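Local coordinates for protein beta-glucanase (Podospora anserina, PDB 4LE4) that probably hydrolyses beta-glucan chains as a glycoside hydrolase of family GH131 and is crystallised here with cellotriose, at residues 69-74 and 217-222; 101-104 and 108-111; 114-117 and 122-125; 130-135 and 142-147. All coordinates share one frame; numbering follows the deposited sequence.

Contact 1 of 4, residues 69-74 and 217-222; sequences TAYWNG and YPDSNE
The backbones carrying Tyr-71 and Asp-219 are both irregular loops whose CA atoms lie 11.2 Å apart, and Ala-70, just ahead of the tyrosine, is the centre of an inverse gamma turn. Two side chains bridge the gap, reaching out from opposite directions. The phenol OH of Tyr-71 donates a short hydrogen bond of 2.6 Å to OD2 of Asp-219, arriving on the syn lone pair, the side that faces OD1. The acceptor sits at the edge of the tyrosine ring and in its plane, whereas the carboxylate as a whole is turned 33° from the ring. In Tyr-71, CG lies beside the backbone N and anti to the carbonyl carbon (chi1 -71°), which sends the ring out across the gap. The other oxygen of the aspartate, OD1, forms a salt bridge with Arg-113, so the two oxygens have different partners and the carboxylate is probably restrained from turning. A phenylalanine at Tyr-71 would remove the hydroxyl and is likely to leave OD2 without this donor and the segments 69-74 and 217-222 without the one bond that joins them. The loop with Tyr-71 runs from strand 61-66 to strand 78-84, and the loop with Asp-219 from strand 209-211 into strand 222-233; both therefore cross between the two antiparallel sheets. Arg-78, at the start of strand 78-84, packs against Tyr-71 and donates to the backbone O of Ser-220.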
loop_
_atom_site.group_PDB
_atom_site.type_symbol
_atom_site.label_atom_id
_atom_site.label_comp_id
_atom_site.label_asym_id
_atom_site.label_seq_id
_atom_site.Cartn_x
_atom_site.Cartn_y
_atom_site.Cartn_z
ATOM N N THR A 69 -12.257 12.568 10.101
ATOM C CA THR A 69 -13.443 12.184 9.331
ATOM C C THR A 69 -13.245 10.926 8.462
ATOM O O THR A 69 -14.138 10.547 7.705
ATOM C CB THR A 69 -13.828 13.302 8.367
ATOM O OG1 THR A 69 -12.823 13.395 7.347
ATOM C CG2 THR A 69 -13.871 14.652 9.115
ATOM N N ALA A 70 -12.077 10.312 8.570
ATOM C CA ALA A 70 -11.744 9.153 7.750
ATOM C C ALA A 70 -12.422 7.847 8.164
ATOM O O ALA A 70 -11.747 6.850 8.395
ATOM C CB ALA A 70 -10.237 8.975 7.704
ATOM N N TYR A 71 -13.753 7.866 8.209
ATOM C CA TYR A 71 -14.529 6.689 8.583
ATOM C C TYR A 71 -15.469 6.364 7.440
ATOM O O TYR A 71 -16.208 7.238 6.978
ATOM C CB TYR A 71 -15.325 6.963 9.865
ATOM C CG TYR A 71 -14.454 7.039 11.088
ATOM C CD1 TYR A 71 -14.135 5.883 11.808
ATOM C CD2 TYR A 71 -13.902 8.249 11.497
ATOM C CE1 TYR A 71 -13.302 5.925 12.893
ATOM C CE2 TYR A 71 -13.044 8.299 12.580
ATOM C CZ TYR A 71 -12.752 7.128 13.274
ATOM O OH TYR A 71 -11.878 7.161 14.327
ATOM N N TRP A 72 -15.446 5.112 6.980
ATOM C CA TRP A 72 -16.279 4.686 5.865
ATOM C C TRP A 72 -17.415 3.753 6.292
ATOM O O TRP A 72 -17.220 2.853 7.101
ATOM C CB TRP A 72 -15.424 3.947 4.821
ATOM C CG TRP A 72 -16.188 3.413 3.628
ATOM C CD1 TRP A 72 -16.877 4.148 2.688
ATOM C CD2 TRP A 72 -16.334 2.037 3.244
ATOM N NE1 TRP A 72 -17.440 3.301 1.747
ATOM C CE2 TRP A 72 -17.121 2.006 2.073
ATOM C CE3 TRP A 72 -15.878 0.820 3.789
ATOM C CZ2 TRP A 72 -17.465 0.802 1.432
ATOM C CZ3 TRP A 72 -16.217 -0.372 3.153
ATOM C CH2 TRP A 72 -17.001 -0.370 1.988
ATOM N N ASN A 73 -18.600 3.983 5.736
ATOM C CA ASN A 73 -19.746 3.107 5.971
ATOM C C ASN A 73 -20.068 2.865 7.446
ATOM O O ASN A 73 -20.357 1.740 7.834
ATOM C CB ASN A 73 -19.453 1.770 5.286
ATOM C CG ASN A 73 -20.696 0.944 5.028
ATOM O OD1 ASN A 73 -20.602 -0.222 4.662
ATOM N ND2 ASN A 73 -21.858 1.538 5.210
ATOM N N GLY A 74 -19.997 3.895 8.273
ATOM C CA GLY A 74 -20.314 3.698 9.674
ATOM C C GLY A 74 -19.407 2.791 10.494
ATOM O O GLY A 74 -19.769 2.414 11.607
ATOM N N TYR A 217 -7.037 6.226 22.960
ATOM C CA TYR A 217 -6.158 6.861 21.976
ATOM C C TYR A 217 -6.997 7.599 20.943
ATOM O O TYR A 217 -7.589 7.000 20.036
ATOM C CB TYR A 217 -5.206 5.808 21.347
ATOM C CG TYR A 217 -4.262 5.235 22.384
ATOM C CD1 TYR A 217 -3.192 5.996 22.881
ATOM C CD2 TYR A 217 -4.505 3.995 22.957
ATOM C CE1 TYR A 217 -2.405 5.535 23.928
ATOM C CE2 TYR A 217 -3.718 3.515 24.011
ATOM C CZ TYR A 217 -2.671 4.299 24.495
ATOM O OH TYR A 217 -1.921 3.854 25.564
ATOM N N PRO A 218 -7.045 8.943 21.063
ATOM C CA PRO A 218 -7.817 9.789 20.158
ATOM C C PRO A 218 -7.171 9.912 18.800
ATOM O O PRO A 218 -5.956 9.723 18.675
ATOM C CB PRO A 218 -7.835 11.124 20.891
ATOM C CG PRO A 218 -6.441 11.193 21.403
ATOM C CD PRO A 218 -6.168 9.779 21.915
ATOM N N ASP A 219 -7.991 10.221 17.793
ATOM C CA ASP A 219 -7.511 10.419 16.440
ATOM C C ASP A 219 -6.664 11.686 16.327
ATOM O O ASP A 219 -6.955 12.711 16.960
ATOM C CB ASP A 219 -8.680 10.571 15.439
ATOM C CG ASP A 219 -9.488 9.306 15.277
ATOM O OD1 ASP A 219 -8.942 8.218 15.560
ATOM O OD2 ASP A 219 -10.669 9.398 14.861
ATOM N N SER A 220 -5.599 11.588 15.542
ATOM C CA SER A 220 -4.750 12.711 15.212
ATOM C C SER A 220 -4.451 12.436 13.736
ATOM O O SER A 220 -4.514 11.287 13.277
ATOM C CB SER A 220 -3.452 12.720 16.022
ATOM O OG SER A 220 -2.682 11.546 15.806
ATOM N N ASN A 221 -4.132 13.477 12.989
ATOM C CA ASN A 221 -3.851 13.292 11.581
ATOM C C ASN A 221 -2.628 12.421 11.383
ATOM O O ASN A 221 -1.619 12.571 12.071
ATOM C CB ASN A 221 -3.671 14.650 10.909
ATOM C CG ASN A 221 -4.997 15.370 10.696
ATOM O OD1 ASN A 221 -6.000 15.031 11.308
ATOM N ND2 ASN A 221 -4.998 16.372 9.826
ATOM N N GLU A 222 -2.744 11.499 10.429
ATOM C CA GLU A 222 -1.671 10.570 10.093
ATOM C C GLU A 222 -1.490 10.579 8.588
ATOM O O GLU A 222 -2.460 10.407 7.846
ATOM C CB GLU A 222 -2.030 9.167 10.567
ATOM C CG GLU A 222 -2.092 9.083 12.083
ATOM C CD GLU A 222 -2.459 7.705 12.592
ATOM O OE1 GLU A 222 -2.228 6.736 11.847
ATOM O OE2 GLU A 222 -2.966 7.594 13.734
#

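Contact 2 of 4, residues 101-104 and 108-111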
loop_
_atom_site.group_PDB
_atom_site.type_symbol
_atom_site.label_atom_id
_atom_site.label_comp_id
_atom_site.label_asym_id
_atom_site.label_seq_id
_atom_site.Cartn_x
_atom_site.Cartn_y
_atom_site.Cartn_z
ATOM N N LEU A 101 6.494 2.858 0.197
ATOM C CA LEU A 101 5.837 3.519 1.319
ATOM C C LEU A 101 6.827 4.270 2.204
ATOM O O LEU A 101 7.927 3.796 2.427
ATOM C CB LEU A 101 5.163 2.424 2.157
ATOM C CG LEU A 101 4.443 2.827 3.442
ATOM C CD1 LEU A 101 3.172 3.599 3.110
ATOM C CD2 LEU A 101 4.105 1.512 4.220
ATOM N N MET A 102 6.398 5.396 2.780
ATOM C CA MET A 102 7.295 6.165 3.671
ATOM C C MET A 102 6.435 6.940 4.664
ATOM O O MET A 102 5.284 7.278 4.378
ATOM C CB MET A 102 8.142 7.151 2.816
ATOM C CG MET A 102 9.078 8.136 3.558
ATOM S SD MET A 102 8.193 9.657 4.083
ATOM C CE MET A 102 8.092 10.588 2.488
ATOM N N ARG A 103 6.954 7.148 5.871
ATOM C CA ARG A 103 6.233 7.983 6.826
ATOM C C ARG A 103 7.264 9.064 7.236
ATOM O O ARG A 103 8.474 8.879 7.097
ATOM C CB ARG A 103 5.864 7.217 8.099
ATOM C CG ARG A 103 7.077 6.983 8.984
ATOM C CD ARG A 103 6.672 6.315 10.324
ATOM N NE ARG A 103 7.839 6.115 11.181
ATOM C CZ ARG A 103 8.383 7.054 11.960
ATOM N NH1 ARG A 103 7.879 8.286 12.009
ATOM N NH2 ARG A 103 9.439 6.748 12.702
ATOM N N LYS A 104 6.760 10.180 7.741
ATOM C CA LYS A 104 7.610 11.260 8.251
ATOM C C LYS A 104 7.364 11.329 9.780
ATOM O O LYS A 104 6.553 10.580 10.323
ATOM C CB LYS A 104 7.187 12.596 7.611
ATOM C CG LYS A 104 7.446 12.676 6.112
ATOM C CD LYS A 104 7.000 14.060 5.542
ATOM C CE LYS A 104 7.224 14.183 4.035
ATOM N NZ LYS A 104 8.673 14.175 3.657
ATOM N N ALA A 108 2.942 11.500 12.031
ATOM C CA ALA A 108 3.382 10.113 11.941
ATOM C C ALA A 108 2.277 9.165 12.387
ATOM O O ALA A 108 1.483 9.489 13.261
ATOM C CB ALA A 108 4.610 9.908 12.811
ATOM N N PRO A 109 2.212 7.966 11.794
ATOM C CA PRO A 109 1.159 7.037 12.227
ATOM C C PRO A 109 1.345 6.726 13.723
ATOM O O PRO A 109 2.478 6.600 14.214
ATOM C CB PRO A 109 1.383 5.803 11.333
ATOM C CG PRO A 109 2.786 5.930 10.867
ATOM C CD PRO A 109 2.937 7.431 10.635
ATOM N N ALA A 110 0.233 6.623 14.435
ATOM C CA ALA A 110 0.251 6.348 15.876
ATOM C C ALA A 110 0.810 4.942 16.145
ATOM O O ALA A 110 0.277 3.955 15.612
ATOM C CB ALA A 110 -1.161 6.449 16.418
ATOM N N THR A 111 1.859 4.840 16.957
ATOM C CA THR A 111 2.425 3.518 17.237
ATOM C C THR A 111 1.577 2.722 18.252
ATOM O O THR A 111 1.823 1.539 18.468
ATOM C CB THR A 111 3.845 3.615 17.764
ATOM O OG1 THR A 111 3.853 4.419 18.951
ATOM C CG2 THR A 111 4.784 4.224 16.681
#
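Ala-108 and Pro-109 pack against Arg-103 and the backbone O of Lys-104, the alanine methyl touching polar atoms and the proline ring touching carbon. The methyl CB of Ala-108 lies 3.2 Å from the carbonyl O of Lys-104 and 3.7 Å from NH1 of Arg-103, approaching the guanidinium obliquely. Beside it, the aliphatic part of Arg-103 crosses the proline ring at about a right angle: CB of Arg-103 is 3.9 Å from CD of Pro-109, and CD of the arginine touches both CG and CD of the ring. This reach depends on the first torsion, which sets CG of Arg-103 between its backbone N and carbonyl carbon (chi1 74°), and on a chain extended from CG to NE. At the far end, NH1 bends back to the O of Lys-104 in a weak hydrogen bond of 3.1 Å, with an N-H...O angle of 129°.

Stronger partners fix the guanidinium: Asp-105 forms a salt bridge with NH1, while Trp-157 accepts from NH2 through its backbone O and offers its ring for a cation-pi contact. Pro-109 is wedged among Trp-157, His-115 and Phe-224. The chain turns back on itself after strand 94-102, which belongs to one sheet, before it enters strand 115-120 of the other.

Contact 3 of 4, residues 114-117 and 122-125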
loop_
_atom_site.group_PDB
_atom_site.type_symbol
_atom_site.label_atom_id
_atom_site.label_comp_id
_atom_site.label_asym_id
_atom_site.label_seq_id
_atom_site.Cartn_x
_atom_site.Cartn_y
_atom_site.Cartn_z
ATOM N N GLU A 114 -3.076 -0.368 15.799
ATOM C CA GLU A 114 -2.724 -1.254 14.697
ATOM C C GLU A 114 -3.124 -0.650 13.346
ATOM O O GLU A 114 -4.214 -0.106 13.199
ATOM C CB GLU A 114 -3.405 -2.611 14.885
ATOM C CG GLU A 114 -3.272 -3.553 13.674
ATOM C CD GLU A 114 -3.884 -4.951 13.934
ATOM O OE1 GLU A 114 -4.201 -5.293 15.101
ATOM O OE2 GLU A 114 -4.034 -5.714 12.967
ATOM N N HIS A 115 -2.224 -0.746 12.365
ATOM C CA HIS A 115 -2.512 -0.268 11.015
ATOM C C HIS A 115 -2.330 -1.469 10.120
ATOM O O HIS A 115 -1.429 -2.272 10.354
ATOM C CB HIS A 115 -1.511 0.800 10.556
ATOM C CG HIS A 115 -1.591 2.076 11.340
ATOM N ND1 HIS A 115 -1.204 2.163 12.663
ATOM C CD2 HIS A 115 -1.989 3.316 10.981
ATOM C CE1 HIS A 115 -1.359 3.409 13.083
ATOM N NE2 HIS A 115 -1.834 4.128 12.080
ATOM N N GLN A 116 -3.210 -1.585 9.139
ATOM C CA GLN A 116 -3.165 -2.652 8.127
ATOM C C GLN A 116 -2.964 -1.844 6.837
ATOM O O GLN A 116 -3.742 -0.959 6.536
ATOM C CB GLN A 116 -4.472 -3.436 8.152
ATOM C CG GLN A 116 -4.515 -4.318 9.439
ATOM C CD GLN A 116 -5.898 -4.807 9.806
ATOM O OE1 GLN A 116 -6.822 -4.740 9.004
ATOM N NE2 GLN A 116 -6.043 -5.315 11.031
ATOM N N ILE A 117 -1.926 -2.198 6.091
ATOM C CA ILE A 117 -1.491 -1.440 4.922
ATOM C C ILE A 117 -1.328 -2.273 3.661
ATOM O O ILE A 117 -0.738 -3.349 3.718
ATOM C CB ILE A 117 -0.117 -0.817 5.274
ATOM C CG1 ILE A 117 -0.257 0.004 6.585
ATOM C CG2 ILE A 117 0.388 0.053 4.133
ATOM C CD1 ILE A 117 1.057 0.305 7.308
ATOM N N SER A 122 -9.152 -10.297 2.120
ATOM C CA SER A 122 -9.157 -11.459 3.031
ATOM C C SER A 122 -7.967 -11.379 3.990
ATOM O O SER A 122 -7.770 -12.234 4.865
ATOM C CB SER A 122 -9.020 -12.720 2.186
ATOM O OG SER A 122 -7.737 -12.747 1.621
ATOM N N HIS A 123 -7.153 -10.348 3.805
ATOM C CA HIS A 123 -5.947 -10.147 4.598
ATOM C C HIS A 123 -4.949 -11.313 4.541
ATOM O O HIS A 123 -4.194 -11.530 5.485
ATOM C CB HIS A 123 -6.306 -9.786 6.065
ATOM C CG HIS A 123 -7.048 -8.484 6.195
ATOM N ND1 HIS A 123 -8.404 -8.360 5.964
ATOM C CD2 HIS A 123 -6.611 -7.243 6.522
ATOM C CE1 HIS A 123 -8.772 -7.099 6.150
ATOM N NE2 HIS A 123 -7.700 -6.406 6.485
ATOM N N PHE A 124 -4.882 -12.012 3.405
ATOM C CA PHE A 124 -3.959 -13.145 3.320
ATOM C C PHE A 124 -2.543 -12.638 3.375
ATOM O O PHE A 124 -1.641 -13.345 3.833
ATOM C CB PHE A 124 -4.230 -14.041 2.100
ATOM C CG PHE A 124 -3.896 -13.435 0.762
ATOM C CD1 PHE A 124 -2.594 -13.413 0.302
ATOM C CD2 PHE A 124 -4.905 -12.986 -0.072
ATOM C CE1 PHE A 124 -2.291 -12.950 -0.986
ATOM C CE2 PHE A 124 -4.624 -12.524 -1.365
ATOM C CZ PHE A 124 -3.314 -12.507 -1.821
ATOM N N THR A 125 -2.342 -11.414 2.894
ATOM C CA THR A 125 -1.030 -10.772 3.065
ATOM C C THR A 125 -1.263 -9.243 3.168
ATOM O O THR A 125 -2.287 -8.740 2.722
ATOM C CB THR A 125 -0.011 -11.112 1.962
ATOM O OG1 THR A 125 1.294 -10.737 2.425
ATOM C CG2 THR A 125 -0.332 -10.376 0.644
#
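Gln-116 reaches toward His-123 from strand 115-120, across a CA-CA separation of 8.7 Å. Its CB leaves the strand on the side of the histidine, and CG lies beside the backbone N, anti to the carbonyl carbon (chi1 -72°). CG passes 3.8 Å from OE2 of Glu-114, and beyond it the chain is extended, bringing CD to 4.1 Å from NE2 of His-123. At the tip the two branches of the amide part. OE1 comes obliquely to the imidazole, 3.1 Å from NE2 of His-123 and 3.5 Å from its CD2, with amide and ring planes almost perpendicular, 78° apart. NE2 of Gln-116 turns to Glu-114 and donates a nearly straight hydrogen bond of 2.8 Å to OE2; the acceptor lies in the amide plane, but the donor stands well above the plane of the carboxylate. This bond fixes the amide rotation and leaves OE1 directed at the histidine. A leucine here would probably leave Glu-114 OE2 with one donor fewer and take the polar neighbour from His-123 NE2. Lys-128 forms a salt bridge with the same OE2, and Phe-119 stacks on the His-123 ring. The contact lies on the surface of a sheet in which strand 115-120 pairs with strand 125-129, the next in the chain, and on its other flank with strand 209-211; 122-125 belongs to the turn joining the first two.

Contact 4 of 4, residues 130-135 and 142-147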
loop_
_atom_site.group_PDB
_atom_site.type_symbol
_atom_site.label_atom_id
_atom_site.label_comp_id
_atom_site.label_asym_id
_atom_site.label_seq_id
_atom_site.Cartn_x
_atom_site.Cartn_y
_atom_site.Cartn_z
ATOM N N GLY A 130 2.355 -0.535 14.249
ATOM C CA GLY A 130 1.716 -0.181 15.500
ATOM C C GLY A 130 1.553 -1.335 16.474
ATOM O O GLY A 130 1.982 -2.445 16.234
ATOM N N TRP A 131 0.946 -1.016 17.607
ATOM C CA TRP A 131 0.715 -1.950 18.699
ATOM C C TRP A 131 -0.417 -2.886 18.319
ATOM O O TRP A 131 -1.559 -2.486 18.230
ATOM C CB TRP A 131 0.416 -1.108 19.949
ATOM C CG TRP A 131 0.104 -1.846 21.187
ATOM C CD1 TRP A 131 0.187 -3.200 21.403
ATOM C CD2 TRP A 131 -0.363 -1.269 22.404
ATOM N NE1 TRP A 131 -0.212 -3.495 22.694
ATOM C CE2 TRP A 131 -0.552 -2.331 23.329
ATOM C CE3 TRP A 131 -0.641 0.043 22.809
ATOM C CZ2 TRP A 131 -1.013 -2.108 24.642
ATOM C CZ3 TRP A 131 -1.095 0.259 24.106
ATOM C CH2 TRP A 131 -1.276 -0.815 25.003
ATOM N N LEU A 132 -0.067 -4.137 18.065
ATOM C CA LEU A 132 -1.013 -5.155 17.635
ATOM C C LEU A 132 -1.762 -5.867 18.759
ATOM O O LEU A 132 -2.980 -5.891 18.771
ATOM C CB LEU A 132 -0.292 -6.214 16.800
ATOM C CG LEU A 132 0.607 -5.777 15.640
ATOM C CD1 LEU A 132 1.049 -7.020 14.816
ATOM C CD2 LEU A 132 -0.160 -4.820 14.746
ATOM N N SER A 133 -1.014 -6.456 19.686
ATOM C CA SER A 133 -1.592 -7.193 20.806
ATOM C C SER A 133 -0.605 -7.282 21.952
ATOM O O SER A 133 0.554 -6.879 21.831
ATOM C CB SER A 133 -1.969 -8.612 20.357
ATOM O OG SER A 133 -0.852 -9.232 19.739
ATOM N N GLY A 134 -1.074 -7.838 23.067
ATOM C CA GLY A 134 -0.214 -7.971 24.222
ATOM C C GLY A 134 0.086 -6.633 24.855
ATOM O O GLY A 134 -0.687 -5.684 24.752
ATOM N N ALA A 135 1.224 -6.562 25.521
ATOM C CA ALA A 135 1.629 -5.340 26.178
ATOM C C ALA A 135 2.288 -4.428 25.157
ATOM O O ALA A 135 2.807 -4.891 24.133
ATOM C CB ALA A 135 2.618 -5.660 27.283
ATOM N N LEU A 142 7.650 -1.181 14.797
ATOM C CA LEU A 142 8.045 -1.971 13.632
ATOM C C LEU A 142 7.066 -1.903 12.463
ATOM O O LEU A 142 5.870 -1.737 12.675
ATOM C CB LEU A 142 8.139 -3.442 14.025
ATOM C CG LEU A 142 9.114 -3.862 15.119
ATOM C CD1 LEU A 142 8.966 -5.395 15.388
ATOM C CD2 LEU A 142 10.524 -3.492 14.704
ATOM N N LEU A 143 7.593 -2.051 11.242
ATOM C CA LEU A 143 6.766 -2.172 10.036
ATOM C C LEU A 143 6.911 -3.692 9.796
ATOM O O LEU A 143 8.027 -4.213 9.774
ATOM C CB LEU A 143 7.385 -1.414 8.862
ATOM C CG LEU A 143 6.612 -1.440 7.542
ATOM C CD1 LEU A 143 5.175 -0.917 7.721
ATOM C CD2 LEU A 143 7.385 -0.581 6.523
ATOM N N ARG A 144 5.803 -4.389 9.598
ATOM C CA ARG A 144 5.834 -5.849 9.441
ATOM C C ARG A 144 5.165 -6.307 8.168
ATOM O O ARG A 144 4.214 -5.688 7.696
ATOM C CB ARG A 144 5.025 -6.503 10.556
ATOM C CG ARG A 144 5.402 -6.116 11.977
ATOM C CD ARG A 144 4.161 -6.264 12.851
ATOM N NE ARG A 144 4.390 -6.008 14.274
ATOM C CZ ARG A 144 4.677 -6.953 15.169
ATOM N NH1 ARG A 144 4.848 -6.628 16.449
ATOM N NH2 ARG A 144 4.808 -8.224 14.793
ATOM N N TRP A 145 5.641 -7.426 7.648
ATOM C CA TRP A 145 4.995 -8.054 6.505
ATOM C C TRP A 145 4.338 -9.291 7.122
ATOM O O TRP A 145 5.016 -10.088 7.760
ATOM C CB TRP A 145 6.016 -8.491 5.461
ATOM C CG TRP A 145 5.369 -9.283 4.363
ATOM C CD1 TRP A 145 4.371 -8.869 3.512
ATOM C CD2 TRP A 145 5.672 -10.642 4.001
ATOM N NE1 TRP A 145 4.046 -9.893 2.647
ATOM C CE2 TRP A 145 4.826 -10.984 2.923
ATOM C CE3 TRP A 145 6.572 -11.597 4.490
ATOM C CZ2 TRP A 145 4.854 -12.256 2.314
ATOM C CZ3 TRP A 145 6.603 -12.873 3.891
ATOM C CH2 TRP A 145 5.748 -13.179 2.814
ATOM N N CYS A 146 3.039 -9.448 6.925
ATOM C CA CYS A 146 2.286 -10.566 7.477
ATOM C C CYS A 146 1.686 -11.431 6.367
ATOM O O CYS A 146 1.409 -10.944 5.246
ATOM C CB CYS A 146 1.131 -10.047 8.329
ATOM S SG CYS A 146 1.714 -9.027 9.687
ATOM N N VAL A 147 1.498 -12.708 6.706
ATOM C CA VAL A 147 0.872 -13.684 5.815
ATOM C C VAL A 147 -0.119 -14.416 6.712
ATOM O O VAL A 147 0.270 -14.992 7.732
ATOM C CB VAL A 147 1.889 -14.706 5.227
ATOM C CG1 VAL A 147 1.145 -15.721 4.362
ATOM C CG2 VAL A 147 2.945 -13.973 4.416
HETATM O O HOH W 1 4.144 -3.245 14.551
HETATM O O HOH W 2 4.837 1.312 13.952
HETATM O O HOH W 3 3.229 -4.584 18.139
#
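The guanidinium of Arg-144 carries the methyl CD1 of Leu-132 over one face, offset toward the rim and 3.5 Å from NE, while water 1 sits in plane at its edge, 2.8 Å from NE as the acceptor. The leucine and arginine side chains come from opposite directions; Leu-132 CG lies beside its backbone N and anti to its carbonyl carbon (chi1 -50°), which helps to bring CD1 over the arginine, whose own chain is extended from CG to NE. NH2 is held by Thr-151 OG1 on the neighbouring strand 150-156. The indole of Trp-131 has a different task: NE1 donates to Gly-134 O at 3.0 Å, the oxygen lying in the ring plane and the donor well above the carbonyl plane, which ties the loop 130-135 to itself.

This loop follows strand 125-129, which pairs with strand 142-147 in one antiparallel sheet of a concanavalin-clan sandwich. At Gly-130 the pairing has opened, with its N 4.0 Å from Leu-142 O, and water fills the gap. Water 2 accepts from Gly-130 N at 3.1 Å and gives a weak bond to Leu-142 O. Water 1 lies 2.9 Å from Gly-130 O and 3.0 Å from Leu-142 O, though it cannot be taken to give a proton to both at once. The backbone of Gly-130, with a phi of 86°, would press a CB against the preceding carbonyl O.

In the fold
Contacts 1 and 3 lie at the surface and are polar, each resting on one pair of side chains; contacts 2 and 4 are partly buried and set aliphatic carbon against an arginine, with waters added in contact 4. Contacts 3 and 4 belong to the same sheet and share the hairpin region around strand 125-129, where Thr-125 OG1 probably bonds to Cys-146 O. Contacts 1 and 2 instead involve connections between the two sheets. Glu-222 joins them: it packs on Ala-108 and Pro-109 of contact 2, and its OE1 lies 2.6 Å from NE2 of His-115 in contact 3, a probable hydrogen bond between the sheets.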